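Local atomic coordinates of uncharacterized protein DUF1185 (Bordetella bronchiseptica RB50, PDB entry 3BYQ), a protein that is of unknown function but adopts a variant of the Bacillus chorismate mutase fold and may take part in amino-acid metabolism. Residues G171-H175 / A176-G180. Residues are numbered along the deposited sequence; the frame is centred on the assembly and turned at random.
Sequences GARVH and ARLGG. With EDO (1,2-ethanediol), chain R; EDO (1,2-ethanediol), chain P; EDO (1,2-ethanediol), chain C.
A distorted type I beta turn reverses the chain from Arg173 to Ala176 in the loop after strand 161-169, at an interface with a second subunit. Ala176 N closes it, donating to Arg173 O over 3.2 Å from well above the carbonyl plane. The small methyl of Ala176 suits the space beside the Arg173 side chain: its CB lies over one face of the guanidinium, 4.0 Å from NH2, which the bend at chi3 (-62°) brings back alongside. Beyond the turn, Arg177 NH1 donates to His175 O at 3.0 Å, and this oxygen lies in the guanidinium plane. The imidazole, with Val174 CG2 over one face, is hydrogen-bonded in its plane, ND1 to O2 at 3.0 Å, to a 1,2-ethanediol probably left from crystallisation, whose O1 donates to Ala176 O. Histidine can bond in two directions here, since NE2 is hydrogen-bonded to Glu20 N. The long arginines also reach the second subunit: Arg173 NE forms a salt bridge with its Glu93, and Arg177 NH2 one with its Glu91 and a hydrogen bond to its Glu47 O. Arg177, just past the turn, thus links the His175 carbonyl within it to that neighbour, whose carboxylates probably stabilise both positive charges.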
ATOM      1  N   GLY B 171     -12.702  -9.866  24.948  1.00 17.96           N
ATOM      2  CA  GLY B 171     -14.136 -10.053  24.819  1.00 18.45           C
ATOM      3  C   GLY B 171     -14.686 -10.043  23.423  1.00 18.43           C
ATOM      4  O   GLY B 171     -13.965 -10.248  22.463  1.00 18.03           O
ATOM      5  N   ALA B 172     -15.978  -9.731  23.378  1.00 17.94           N
ATOM      6  CA  ALA B 172     -16.788  -9.693  22.151  1.00 17.51           C
ATOM      7  C   ALA B 172     -16.598  -8.407  21.363  1.00 19.20           C
ATOM      8  O   ALA B 172     -16.069  -7.407  21.878  1.00 18.64           O
ATOM      9  CB  ALA B 172     -18.258  -9.863  22.505  1.00 17.96           C
ATOM     10  N   ARG B 173     -17.047  -8.426  20.119  1.00 18.05           N
ATOM     11  CA  ARG B 173     -17.107  -7.175  19.336  1.00 18.74           C
ATOM     12  C   ARG B 173     -17.895  -6.129  20.147  1.00 16.00           C
ATOM     13  O   ARG B 173     -18.892  -6.453  20.827  1.00 16.89           O
ATOM     14  CB  ARG B 173     -17.813  -7.353  18.011  1.00 17.26           C
ATOM     15  CG  ARG B 173     -17.131  -8.305  17.034  1.00 16.49           C
ATOM     16  CD  ARG B 173     -17.814  -8.343  15.651  1.00 15.91           C
ATOM     17  NE  ARG B 173     -19.188  -8.818  15.746  1.00 16.23           N
ATOM     18  CZ  ARG B 173     -19.515 -10.090  15.908  1.00 17.54           C
ATOM     19  NH1 ARG B 173     -18.588 -11.026  15.997  1.00 18.38           N
ATOM     20  NH2 ARG B 173     -20.795 -10.413  15.999  1.00 18.67           N
ATOM     21  N   VAL B 174     -17.508  -4.876  20.010  1.00 17.49           N
ATOM     22  CA  VAL B 174     -18.119  -3.805  20.841  1.00 17.12           C
ATOM     23  C   VAL B 174     -19.600  -3.588  20.641  1.00 17.91           C
ATOM     24  O   VAL B 174     -20.264  -3.149  21.573  1.00 20.52           O
ATOM     25  CB  VAL B 174     -17.363  -2.436  20.727  1.00 19.26           C
ATOM     26  CG1 VAL B 174     -15.946  -2.596  21.304  1.00 20.19           C
ATOM     27  CG2 VAL B 174     -17.363  -1.987  19.253  1.00 16.31           C
ATOM     28  N   HIS B 175     -20.108  -3.940  19.458  1.00 18.13           N
ATOM     29  CA  HIS B 175     -21.551  -3.838  19.143  1.00 17.48           C
ATOM     30  C   HIS B 175     -22.126  -5.141  18.639  1.00 17.94           C
ATOM     31  O   HIS B 175     -23.019  -5.156  17.819  1.00 18.02           O
ATOM     32  CB  HIS B 175     -21.860  -2.713  18.146  1.00 17.94           C
ATOM     33  CG  HIS B 175     -21.336  -1.396  18.583  1.00 16.42           C
ATOM     34  ND1 HIS B 175     -21.496  -0.911  19.867  1.00 19.68           N
ATOM     35  CD2 HIS B 175     -20.650  -0.454  17.900  1.00 20.74           C
ATOM     36  CE1 HIS B 175     -20.902   0.268  19.953  1.00 21.07           C
ATOM     37  NE2 HIS B 175     -20.392   0.571  18.774  1.00 20.26           N
ATOM     38  N   ALA B 176     -21.611  -6.238  19.157  1.00 17.14           N
ATOM     39  CA  ALA B 176     -22.129  -7.561  18.790  1.00 16.59           C
ATOM     40  C   ALA B 176     -23.636  -7.617  19.021  1.00 18.27           C
ATOM     41  O   ALA B 176     -24.147  -7.329  20.134  1.00 16.40           O
ATOM     42  CB  ALA B 176     -21.414  -8.667  19.538  1.00 16.14           C
ATOM     43  N   ARG B 177     -24.335  -8.022  17.968  1.00 16.89           N
ATOM     44  CA  ARG B 177     -25.806  -8.112  17.969  1.00 18.45           C
ATOM     45  C   ARG B 177     -26.448  -9.022  16.929  1.00 15.83           C
ATOM     46  O   ARG B 177     -27.544  -8.751  16.466  1.00 17.43           O
ATOM     47  CB  ARG B 177     -26.365  -6.702  17.853  1.00 18.09           C
ATOM     48  CG  ARG B 177     -26.033  -5.963  16.570  1.00 19.41           C
ATOM     49  CD  ARG B 177     -26.316  -4.489  16.787  1.00 20.49           C
ATOM     50  NE  ARG B 177     -26.259  -3.660  15.572  1.00 18.96           N
ATOM     51  CZ  ARG B 177     -25.161  -3.065  15.106  1.00 16.21           C
ATOM     52  NH1 ARG B 177     -23.973  -3.275  15.648  1.00 16.57           N
ATOM     53  NH2 ARG B 177     -25.248  -2.279  14.047  1.00 18.66           N
ATOM     54  N   LEU B 178     -25.776 -10.131  16.635  1.00 16.21           N
ATOM     55  CA  LEU B 178     -26.235 -11.066  15.612  1.00 17.81           C
ATOM     56  C   LEU B 178     -26.670 -12.415  16.126  1.00 18.88           C
ATOM     57  O   LEU B 178     -26.807 -13.371  15.352  1.00 18.98           O
ATOM     58  CB  LEU B 178     -25.177 -11.247  14.533  1.00 17.34           C
ATOM     59  CG  LEU B 178     -24.874  -9.977  13.734  1.00 15.94           C
ATOM     60  CD1 LEU B 178     -23.675 -10.225  12.826  1.00 15.07           C
ATOM     61  CD2 LEU B 178     -26.070  -9.431  12.971  1.00 17.01           C
ATOM     62  N   GLY B 179     -26.886 -12.493  17.423  1.00 19.36           N
ATOM     63  CA  GLY B 179     -27.358 -13.727  18.033  1.00 20.28           C
ATOM     64  C   GLY B 179     -26.306 -14.800  17.924  1.00 19.97           C
ATOM     65  O   GLY B 179     -25.128 -14.532  18.104  1.00 18.56           O
ATOM     66  N   GLY B 180     -26.766 -16.006  17.619  1.00 19.71           N
ATOM     67  CA  GLY B 180     -25.919 -17.180  17.518  1.00 19.68           C
ATOM     68  C   GLY B 180     -25.538 -17.733  18.883  1.00 18.39           C
ATOM     69  O   GLY B 180     -26.079 -17.335  19.910  1.00 20.80           O
TER
HETATM   70  C1  EDO R 197     -25.285  -3.770  21.128  1.00 40.85           C
HETATM   71  O1  EDO R 197     -24.419  -4.909  21.297  1.00 42.95           O
HETATM   72  C2  EDO R 197     -24.514  -2.473  20.837  1.00 33.83           C
HETATM   73  O2  EDO R 197     -23.448  -2.172  21.762  1.00 37.64           O
HETATM   74  C1  EDO P 195     -16.378  -5.499  24.404  1.00 25.68           C
HETATM   75  O1  EDO P 195     -15.592  -6.689  24.476  1.00 22.83           O
HETATM   76  C2  EDO P 195     -17.846  -5.815  24.403  1.00 32.15           C
HETATM   77  O2  EDO P 195     -18.194  -6.537  25.590  1.00 34.30           O
HETATM   78  C1  EDO C 202     -30.804 -11.898  18.632  1.00 56.16           C
HETATM   79  O1  EDO C 202     -31.285 -13.095  18.006  1.00 59.43           O
HETATM   80  C2  EDO C 202     -30.413 -10.884  17.564  1.00 55.91           C
HETATM   81  O2  EDO C 202     -30.113  -9.621  18.170  1.00 60.46           O